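Local coordinates for putative hydrolase (Burkholderia cenocepacia, PDB 4X00), which is a putative aryl esterase of the alpha/beta hydrolase fold that probably cleaves ester bonds, although its natural substrate is not known, at residues V139-H150 with A231-A242; A149-M157 with G168-C176. All coordinates share one frame; numbering follows the deposited sequence. Where two conformers were deposited one is given.

Interaction 1: residues V139-H150 with A231-A242; sequences VIELKPDQIVAH and ALVKAKPSIARA. With EDO (1,2-ethanediol), chain G.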
loop_
_atom_site.group_PDB
_atom_site.type_symbol
_atom_site.label_atom_id
_atom_site.label_comp_id
_atom_site.label_asym_id
_atom_site.label_seq_id
_atom_site.Cartn_x
_atom_site.Cartn_y
_atom_site.Cartn_z
ATOM N N VAL A 139 -4.470 -3.346 5.137
ATOM C CA VAL A 139 -5.617 -3.024 5.951
ATOM C C VAL A 139 -6.852 -3.563 5.256
ATOM O O VAL A 139 -7.037 -3.317 4.063
ATOM C CB VAL A 139 -5.740 -1.507 6.177
ATOM C CG1 VAL A 139 -7.132 -1.165 6.801
ATOM C CG2 VAL A 139 -4.605 -1.036 7.079
ATOM N N ILE A 140 -7.683 -4.293 6.000
ATOM C CA ILE A 140 -8.978 -4.751 5.508
ATOM C C ILE A 140 -9.997 -3.783 6.100
ATOM O O ILE A 140 -10.533 -2.928 5.391
ATOM C CB ILE A 140 -9.253 -6.226 5.878
ATOM C CG1 ILE A 140 -8.142 -7.122 5.292
ATOM C CG2 ILE A 140 -10.636 -6.641 5.385
ATOM C CD1 ILE A 140 -7.938 -6.984 3.754
ATOM N N GLU A 141 -10.214 -3.855 7.411
ATOM C CA GLU A 141 -10.932 -2.788 8.107
ATOM C C GLU A 141 -10.101 -2.268 9.246
ATOM O O GLU A 141 -9.296 -2.998 9.827
ATOM C CB GLU A 141 -12.289 -3.277 8.635
ATOM C CG GLU A 141 -13.217 -3.681 7.503
ATOM C CD GLU A 141 -14.396 -4.514 7.942
ATOM O OE1 GLU A 141 -14.238 -5.357 8.850
ATOM O OE2 GLU A 141 -15.498 -4.319 7.363
ATOM N N LEU A 142 -10.313 -1.000 9.575
ATOM C CA LEU A 142 -9.642 -0.382 10.704
ATOM C C LEU A 142 -10.471 -0.598 11.963
ATOM O O LEU A 142 -11.213 0.285 12.378
ATOM C CB LEU A 142 -9.427 1.102 10.436
ATOM C CG LEU A 142 -8.517 1.432 9.261
ATOM C CD1 LEU A 142 -8.684 2.901 8.868
ATOM C CD2 LEU A 142 -7.071 1.150 9.646
ATOM N N LYS A 143 -10.375 -1.797 12.532
ATOM C CA LYS A 143 -11.193 -2.219 13.669
ATOM C C LYS A 143 -10.263 -2.911 14.667
ATOM O O LYS A 143 -9.258 -3.493 14.268
ATOM C CB LYS A 143 -12.330 -3.170 13.226
ATOM N N PRO A 144 -10.573 -2.841 15.964
ATOM C CA PRO A 144 -9.688 -3.470 16.949
ATOM C C PRO A 144 -9.465 -4.963 16.748
ATOM O O PRO A 144 -8.399 -5.462 17.108
ATOM C CB PRO A 144 -10.410 -3.204 18.280
ATOM C CG PRO A 144 -11.174 -1.942 18.025
ATOM C CD PRO A 144 -11.637 -2.050 16.600
ATOM N N ASP A 145 -10.418 -5.664 16.148
ATOM C CA ASP A 145 -10.242 -7.091 15.947
ATOM C C ASP A 145 -9.253 -7.372 14.823
ATOM O O ASP A 145 -8.847 -8.509 14.642
ATOM C CB ASP A 145 -11.597 -7.796 15.699
ATOM C CG ASP A 145 -12.274 -7.402 14.379
ATOM O OD1 ASP A 145 -12.046 -6.306 13.846
ATOM O OD2 ASP A 145 -13.091 -8.206 13.882
ATOM N N GLN A 146 -8.838 -6.334 14.099
ATOM C CA GLN A 146 -7.949 -6.521 12.942
ATOM C C GLN A 146 -6.670 -5.695 13.001
ATOM O O GLN A 146 -5.804 -5.872 12.152
ATOM C CB GLN A 146 -8.696 -6.194 11.642
ATOM C CG GLN A 146 -9.820 -7.157 11.327
ATOM C CD GLN A 146 -10.759 -6.637 10.237
ATOM O OE1 GLN A 146 -10.330 -6.337 9.140
ATOM N NE2 GLN A 146 -12.046 -6.505 10.565
ATOM N N ILE A 147 -6.544 -4.805 13.992
ATOM C CA ILE A 147 -5.409 -3.893 14.097
ATOM C C ILE A 147 -4.736 -4.071 15.473
ATOM O O ILE A 147 -5.409 -4.158 16.489
ATOM C CB ILE A 147 -5.867 -2.434 13.893
ATOM C CG1 ILE A 147 -6.534 -2.276 12.503
ATOM C CG2 ILE A 147 -4.699 -1.474 14.113
ATOM C CD1 ILE A 147 -5.587 -2.517 11.313
ATOM N N VAL A 148 -3.418 -4.213 15.488
ATOM C CA VAL A 148 -2.713 -4.437 16.758
ATOM C C VAL A 148 -2.764 -3.185 17.615
ATOM O O VAL A 148 -2.555 -2.076 17.120
ATOM C CB VAL A 148 -1.244 -4.853 16.514
ATOM C CG1 VAL A 148 -0.515 -5.092 17.840
ATOM C CG2 VAL A 148 -1.186 -6.128 15.613
ATOM N N ALA A 149 -3.007 -3.359 18.908
ATOM C CA ALA A 149 -3.052 -2.216 19.815
ATOM C C ALA A 149 -1.660 -1.648 20.086
ATOM O O ALA A 149 -0.748 -2.391 20.486
ATOM C CB ALA A 149 -3.697 -2.625 21.126
ATOM N N HIS A 150 -1.496 -0.337 19.880
ATOM C CA HIS A 150 -0.280 0.360 20.252
ATOM C C HIS A 150 -0.661 1.757 20.682
ATOM O O HIS A 150 -0.390 2.728 19.977
ATOM C CB HIS A 150 0.710 0.455 19.090
ATOM C CG HIS A 150 1.300 -0.864 18.704
ATOM N ND1 HIS A 150 2.183 -1.553 19.512
ATOM C CD2 HIS A 150 1.133 -1.623 17.597
ATOM C CE1 HIS A 150 2.529 -2.685 18.914
ATOM N NE2 HIS A 150 1.926 -2.737 17.742
ATOM N N ALA A 231 3.198 -6.683 13.334
ATOM C CA ALA A 231 2.971 -6.000 14.613
ATOM C C ALA A 231 2.011 -4.828 14.495
ATOM O O ALA A 231 1.772 -4.151 15.489
ATOM C CB ALA A 231 4.306 -5.538 15.205
ATOM N N LEU A 232 1.446 -4.614 13.303
ATOM C CA LEU A 232 0.563 -3.471 13.101
ATOM C C LEU A 232 -0.807 -3.913 12.650
ATOM O O LEU A 232 -1.815 -3.434 13.179
ATOM C CB LEU A 232 1.165 -2.481 12.104
ATOM C CG LEU A 232 2.358 -1.708 12.671
ATOM C CD1 LEU A 232 3.097 -1.002 11.559
ATOM C CD2 LEU A 232 1.929 -0.681 13.750
ATOM N N VAL A 233 -0.856 -4.820 11.680
ATOM C CA VAL A 233 -2.130 -5.367 11.220
ATOM C C VAL A 233 -2.196 -6.809 11.708
ATOM O O VAL A 233 -1.217 -7.540 11.540
ATOM C CB VAL A 233 -2.257 -5.292 9.676
ATOM C CG1 VAL A 233 -3.505 -6.040 9.199
ATOM C CG2 VAL A 233 -2.307 -3.819 9.208
ATOM N N LYS A 234 -3.306 -7.203 12.338
ATOM C CA LYS A 234 -3.473 -8.587 12.798
ATOM C C LYS A 234 -3.695 -9.485 11.574
ATOM O O LYS A 234 -4.737 -9.416 10.922
ATOM C CB LYS A 234 -4.647 -8.732 13.784
ATOM C CG LYS A 234 -4.464 -7.970 15.111
ATOM C CD LYS A 234 -5.724 -8.050 15.947
ATOM C CE LYS A 234 -5.523 -7.415 17.309
ATOM N NZ LYS A 234 -6.806 -7.413 18.048
ATOM N N ALA A 235 -2.700 -10.311 11.267
ATOM C CA ALA A 235 -2.674 -11.062 9.997
ATOM C C ALA A 235 -3.826 -12.056 9.873
ATOM O O ALA A 235 -4.614 -11.973 8.919
ATOM C CB ALA A 235 -1.334 -11.796 9.846
ATOM N N LYS A 236 -3.927 -13.002 10.803
ATOM C CA LYS A 236 -4.969 -14.003 10.620
ATOM C C LYS A 236 -6.390 -13.411 10.689
ATOM O O LYS A 236 -7.225 -13.761 9.865
ATOM C CB LYS A 236 -4.788 -15.151 11.619
ATOM C CG LYS A 236 -3.538 -15.969 11.311
ATOM C CD LYS A 236 -3.428 -17.160 12.238
ATOM C CE LYS A 236 -2.212 -18.001 11.895
ATOM N NZ LYS A 236 -2.177 -19.220 12.734
ATOM N N PRO A 237 -6.663 -12.480 11.621
ATOM C CA PRO A 237 -8.031 -11.946 11.631
ATOM C C PRO A 237 -8.348 -11.107 10.391
ATOM O O PRO A 237 -9.479 -11.139 9.929
ATOM C CB PRO A 237 -8.056 -11.094 12.905
ATOM C CG PRO A 237 -7.037 -11.767 13.813
ATOM C CD PRO A 237 -5.938 -12.178 12.876
ATOM N N SER A 238 -7.369 -10.393 9.848
ATOM C CA SER A 238 -7.609 -9.626 8.636
ATOM C C SER A 238 -7.879 -10.552 7.453
ATOM O O SER A 238 -8.800 -10.313 6.671
ATOM C CB SER A 238 -6.421 -8.720 8.364
ATOM O OG SER A 238 -6.377 -7.688 9.339
ATOM N N ILE A 239 -7.056 -11.592 7.311
ATOM C CA ILE A 239 -7.253 -12.572 6.251
ATOM C C ILE A 239 -8.622 -13.222 6.384
ATOM O O ILE A 239 -9.349 -13.357 5.396
ATOM C CB ILE A 239 -6.138 -13.632 6.272
ATOM C CG1 ILE A 239 -4.828 -13.011 5.779
ATOM C CG2 ILE A 239 -6.507 -14.826 5.347
ATOM C CD1 ILE A 239 -3.617 -13.858 6.074
ATOM N N ALA A 240 -9.004 -13.581 7.605
ATOM C CA ALA A 240 -10.272 -14.274 7.812
ATOM C C ALA A 240 -11.445 -13.356 7.483
ATOM O O ALA A 240 -12.422 -13.793 6.868
ATOM C CB ALA A 240 -10.377 -14.808 9.250
ATOM N N ARG A 241 -11.356 -12.084 7.856
ATOM C CA ARG A 241 -12.408 -11.137 7.523
ATOM C C ARG A 241 -12.520 -10.976 6.009
ATOM O O ARG A 241 -13.615 -11.006 5.462
ATOM C CB ARG A 241 -12.137 -9.780 8.183
ATOM C CG ARG A 241 -13.107 -8.693 7.770
ATOM C CD ARG A 241 -14.545 -8.988 8.141
ATOM N NE ARG A 241 -15.342 -7.803 7.851
ATOM C CZ ARG A 241 -16.622 -7.808 7.493
ATOM N NH1 ARG A 241 -17.295 -8.947 7.370
ATOM N NH2 ARG A 241 -17.219 -6.649 7.247
ATOM N N ALA A 242 -11.384 -10.843 5.330
ATOM C CA ALA A 242 -11.419 -10.730 3.878
ATOM C C ALA A 242 -12.003 -11.966 3.210
ATOM O O ALA A 242 -12.795 -11.824 2.266
ATOM C CB ALA A 242 -10.028 -10.449 3.342
HETATM C C1 EDO G . -0.880 -10.777 15.012
HETATM O O1 EDO G . -2.240 -11.036 14.675
HETATM C C2 EDO G . 0.049 -11.146 13.865
HETATM O O2 EDO G . -0.160 -10.303 12.743
HETATM O O HOH W 1 -7.131 -4.847 8.703
#
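Lys234 and Ile147 lie where two loops of the alpha/beta hydrolase fold run side by side: the one leaving strand 132-136 towards helix 151-156, and the one leading into helix 235-245. A single beta bridge between Ile147 and Val233 joins them, with Val148 N bonded to Leu232 O and Lys234 N to Gln146 O. Fully extended, the Lys234 side chain follows the neighbouring backbone. Lys234 CB sits near Gln146 O, Lys234 CG rests on Val148 CG2 at 3.8 Å, CD passes Asp145 O, CE comes near both Ile147 O and Pro144 O, and Lys234 NZ bonds to Pro144 O at 2.7 Å, in the carbonyl plane. Beyond the bridge, Arg241 holds Glu141 side-on through NE and NH2, one to each carboxylate oxygen. Arg241 NH2 meets Glu141 OE2 at 2.9 Å in a nearly straight bond (171°), whereas NE reaches OE1 from above the carboxylate plane. Gln146 NE2 donates to the anti lone pair of the same OE1, helping to position the carboxylate, while Glu141 N holds the amide through Gln146 OE1. Ile140 CD1 packs on Ala242 CB at 4.1 Å, and one water ties Ile140 N and Glu141 O to Ser238 OG. Leu232 N and Val233 N both bond to Asp230 OD1, the acidic member of a probable Ser112-His259-Asp230 catalytic triad, which places the bridge directly beside that site. At the far end, with CG beside its own backbone N (chi1 -69°), His150 sends NE2 in its ring plane to Ala231 O, 2.7 Å away and almost in line with the carbonyl bond.

Interaction 2: residues A149-M157 with G168-C176; sequences AHPEVYRDM and GERAFLRLC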
loop_
_atom_site.group_PDB
_atom_site.type_symbol
_atom_site.label_atom_id
_atom_site.label_comp_id
_atom_site.label_asym_id
_atom_site.label_seq_id
_atom_site.Cartn_x
_atom_site.Cartn_y
_atom_site.Cartn_z
ATOM N N ALA A 149 -3.007 -3.359 18.908
ATOM C CA ALA A 149 -3.052 -2.216 19.815
ATOM C C ALA A 149 -1.660 -1.648 20.086
ATOM O O ALA A 149 -0.748 -2.391 20.486
ATOM C CB ALA A 149 -3.697 -2.625 21.126
ATOM N N HIS A 150 -1.496 -0.337 19.880
ATOM C CA HIS A 150 -0.280 0.360 20.252
ATOM C C HIS A 150 -0.661 1.757 20.682
ATOM O O HIS A 150 -0.390 2.728 19.977
ATOM C CB HIS A 150 0.710 0.455 19.090
ATOM C CG HIS A 150 1.300 -0.864 18.704
ATOM N ND1 HIS A 150 2.183 -1.553 19.512
ATOM C CD2 HIS A 150 1.133 -1.623 17.597
ATOM C CE1 HIS A 150 2.529 -2.685 18.914
ATOM N NE2 HIS A 150 1.926 -2.737 17.742
ATOM N N PRO A 151 -1.309 1.877 21.840
ATOM C CA PRO A 151 -1.898 3.196 22.147
ATOM C C PRO A 151 -0.868 4.307 22.273
ATOM O O PRO A 151 -1.134 5.409 21.794
ATOM C CB PRO A 151 -2.634 2.965 23.465
ATOM C CG PRO A 151 -2.103 1.644 24.000
ATOM C CD PRO A 151 -1.717 0.830 22.790
ATOM N N GLU A 152 0.303 4.030 22.845
ATOM C CA GLU A 152 1.344 5.050 23.041
ATOM C C GLU A 152 1.872 5.535 21.693
ATOM O O GLU A 152 2.002 6.731 21.444
ATOM C CB GLU A 152 2.498 4.484 23.890
ATOM C CG GLU A 152 2.090 3.934 25.271
ATOM C CD GLU A 152 1.890 2.412 25.290
ATOM O OE1 GLU A 152 1.396 1.845 24.296
ATOM O OE2 GLU A 152 2.171 1.764 26.324
ATOM N N VAL A 153 2.193 4.594 20.804
ATOM C CA VAL A 153 2.802 4.947 19.525
ATOM C C VAL A 153 1.792 5.672 18.636
ATOM O O VAL A 153 2.122 6.687 17.993
ATOM C CB VAL A 153 3.338 3.684 18.787
ATOM C CG1 VAL A 153 3.763 4.027 17.366
ATOM C CG2 VAL A 153 4.506 3.083 19.582
ATOM N N TYR A 154 0.559 5.156 18.595
ATOM C CA TYR A 154 -0.429 5.761 17.726
ATOM C C TYR A 154 -0.754 7.193 18.188
ATOM O O TYR A 154 -0.941 8.083 17.349
ATOM C CB TYR A 154 -1.680 4.874 17.665
ATOM C CG TYR A 154 -1.483 3.467 17.029
ATOM C CD1 TYR A 154 -0.379 3.136 16.238
ATOM C CD2 TYR A 154 -2.383 2.477 17.308
ATOM C CE1 TYR A 154 -0.259 1.851 15.691
ATOM C CE2 TYR A 154 -2.248 1.219 16.792
ATOM C CZ TYR A 154 -1.198 0.907 15.997
ATOM O OH TYR A 154 -1.077 -0.379 15.457
ATOM N N ARG A 155 -0.751 7.428 19.504
ATOM C CA ARG A 155 -0.936 8.775 20.035
ATOM C C ARG A 155 0.291 9.642 19.737
ATOM O O ARG A 155 0.159 10.811 19.283
ATOM C CB ARG A 155 -1.209 8.713 21.533
ATOM C CG ARG A 155 -1.196 10.063 22.218
ATOM C CD ARG A 155 -0.892 9.892 23.700
ATOM N NE ARG A 155 0.452 9.342 23.886
ATOM C CZ ARG A 155 0.812 8.606 24.934
ATOM N NH1 ARG A 155 -0.081 8.320 25.873
ATOM N NH2 ARG A 155 2.053 8.145 25.030
ATOM N N ASP A 156 1.483 9.120 20.023
ATOM C CA ASP A 156 2.669 9.957 19.868
ATOM C C ASP A 156 2.909 10.360 18.412
ATOM O O ASP A 156 3.354 11.472 18.147
ATOM C CB ASP A 156 3.932 9.253 20.371
ATOM C CG ASP A 156 3.983 9.110 21.874
ATOM O OD1 ASP A 156 3.151 9.710 22.582
ATOM O OD2 ASP A 156 4.911 8.401 22.341
ATOM N N MET A 157 2.661 9.449 17.460
ATOM C CA MET A 157 3.084 9.752 16.097
ATOM C C MET A 157 2.197 10.840 15.468
ATOM O O MET A 157 2.558 11.354 14.421
ATOM C CB MET A 157 3.139 8.491 15.210
ATOM C CG MET A 157 1.817 7.909 14.835
ATOM S SD MET A 157 2.077 6.422 13.826
ATOM C CE MET A 157 0.376 5.877 13.619
ATOM N N GLY A 168 7.441 9.059 17.858
ATOM C CA GLY A 168 6.325 8.184 17.510
ATOM C C GLY A 168 6.475 7.595 16.105
ATOM O O GLY A 168 6.230 6.406 15.880
ATOM N N GLU A 169 6.864 8.426 15.132
ATOM C CA GLU A 169 7.084 7.919 13.787
ATOM C C GLU A 169 8.199 6.886 13.775
ATOM O O GLU A 169 8.090 5.894 13.038
ATOM C CB GLU A 169 7.408 9.046 12.798
ATOM C CG GLU A 169 6.264 10.002 12.567
ATOM C CD GLU A 169 6.497 10.955 11.434
ATOM O OE1 GLU A 169 7.580 10.967 10.817
ATOM O OE2 GLU A 169 5.583 11.801 11.213
ATOM N N ARG A 170 9.269 7.116 14.540
ATOM C CA ARG A 170 10.375 6.171 14.551
ATOM C C ARG A 170 9.919 4.841 15.144
ATOM O O ARG A 170 10.264 3.757 14.615
ATOM C CB ARG A 170 11.558 6.758 15.348
ATOM C CG ARG A 170 12.818 5.920 15.236
ATOM C CD ARG A 170 14.053 6.646 15.847
ATOM N NE ARG A 170 13.903 6.785 17.295
ATOM C CZ ARG A 170 13.604 7.910 17.959
ATOM N NH1 ARG A 170 13.452 7.862 19.271
ATOM N NH2 ARG A 170 13.420 9.084 17.331
ATOM N N ALA A 171 9.114 4.887 16.202
ATOM C CA ALA A 171 8.584 3.659 16.798
ATOM C C ALA A 171 7.635 2.933 15.827
ATOM O O ALA A 171 7.650 1.695 15.714
ATOM C CB ALA A 171 7.868 3.983 18.123
ATOM N N PHE A 172 6.806 3.691 15.117
ATOM C CA PHE A 172 5.921 3.086 14.128
ATOM C C PHE A 172 6.740 2.380 13.044
ATOM O O PHE A 172 6.394 1.277 12.605
ATOM C CB PHE A 172 5.033 4.169 13.512
ATOM C CG PHE A 172 4.101 3.641 12.477
ATOM C CD1 PHE A 172 2.874 3.144 12.865
ATOM C CD2 PHE A 172 4.427 3.670 11.125
ATOM C CE1 PHE A 172 1.978 2.640 11.911
ATOM C CE2 PHE A 172 3.515 3.184 10.160
ATOM C CZ PHE A 172 2.297 2.666 10.572
ATOM N N LEU A 173 7.784 3.038 12.550
ATOM C CA LEU A 173 8.589 2.421 11.483
ATOM C C LEU A 173 9.237 1.138 12.007
ATOM O O LEU A 173 9.313 0.134 11.278
ATOM C CB LEU A 173 9.653 3.388 10.968
ATOM C CG LEU A 173 10.476 2.911 9.752
ATOM C CD1 LEU A 173 9.588 2.591 8.566
ATOM C CD2 LEU A 173 11.498 3.957 9.387
ATOM N N ARG A 174 9.694 1.111 13.269
ATOM C CA ARG A 174 10.253 -0.129 13.823
ATOM C C ARG A 174 9.205 -1.233 13.850
ATOM O O ARG A 174 9.534 -2.403 13.630
ATOM C CB ARG A 174 10.794 0.112 15.229
ATOM C CG ARG A 174 12.074 0.918 15.264
ATOM C CD ARG A 174 13.230 0.120 14.676
ATOM N NE ARG A 174 14.489 0.867 14.712
ATOM C CZ ARG A 174 15.581 0.524 14.034
ATOM N NH1 ARG A 174 15.577 -0.559 13.255
ATOM N NH2 ARG A 174 16.680 1.267 14.145
ATOM N N LEU A 175 7.947 -0.868 14.103
ATOM C CA LEU A 175 6.858 -1.843 14.129
ATOM C C LEU A 175 6.531 -2.369 12.734
ATOM O O LEU A 175 5.761 -3.318 12.608
ATOM C CB LEU A 175 5.608 -1.218 14.755
ATOM C CG LEU A 175 5.757 -1.051 16.276
ATOM C CD1 LEU A 175 4.607 -0.145 16.759
ATOM C CD2 LEU A 175 5.757 -2.389 17.023
ATOM N N CYS A 176 7.084 -1.769 11.685
ATOM C CA CYS A 176 6.785 -2.231 10.337
ATOM C C CYS A 176 7.565 -3.503 9.977
ATOM O O CYS A 176 7.346 -4.056 8.897
ATOM C CB CYS A 176 7.094 -1.129 9.314
ATOM S SG CYS A 176 5.875 0.216 9.267
#
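Val153 and Ala171 meet in the apolar seam between helix 151-156 and helix 162-174, in the helical region inserted between strands 132-136 and 222-227 of the alpha/beta hydrolase fold. The axes of their short segments come within 8.4 Å at a crossing angle of -130°. Van der Waals packing forms the middle: Val153 CG2 touches Ala171 CB at 3.8 Å, while Val153 CG1, anti to the backbone N, reaches Gly168 O and Phe172 N. At Gly168 the backbones draw together, Gly168 CA lying 3.9 Å from Met157 CA; Asp156 CB and Met157 CB lie against this side-chain-free position.

Aromatic contacts flank this packing. Leu175 CD1 stands over the centre of one His150 ring face, 3.7 Å from the centroid and almost on the ring normal, a CH-pi contact. In the conformer described, one of two modelled for this residue, Met157 SD comes within 3.5 Å of Phe172 CD1, oblique to the ring, as a Met-aromatic contact. Tyr154 CE1 and Phe172 CD1 approach edge to edge at 4.4 Å.

The polar end of the tyrosine is anchored to the side, where Tyr154 OH bonds to Val148 O. Between the two segments themselves there are no hydrogen bonds, and cohesion therefore depends on close apolar fit, one CH-pi contact and an oblique sulfur-ring contact.

Both contacts are partly buried, and the two meet at His150, which belongs to each. Interaction 1 ties loops at the C-terminal ends of sheet strands, next to the probable catalytic triad, and relies on backbone bonds, a salt bridge and a water, with apolar packing beneath. Interaction 2 lies farther out, its centre about 18 Å from the centre of the chain against about 15 Å for that of interaction 1, and joins two helices of the intervening region by almost wholly apolar and aromatic packing. Tyr154 OH packs against Leu232 CD2, and Leu175 O touches Ala231 CB. The helix pair is thus connected directly to the loops beside the probable active site.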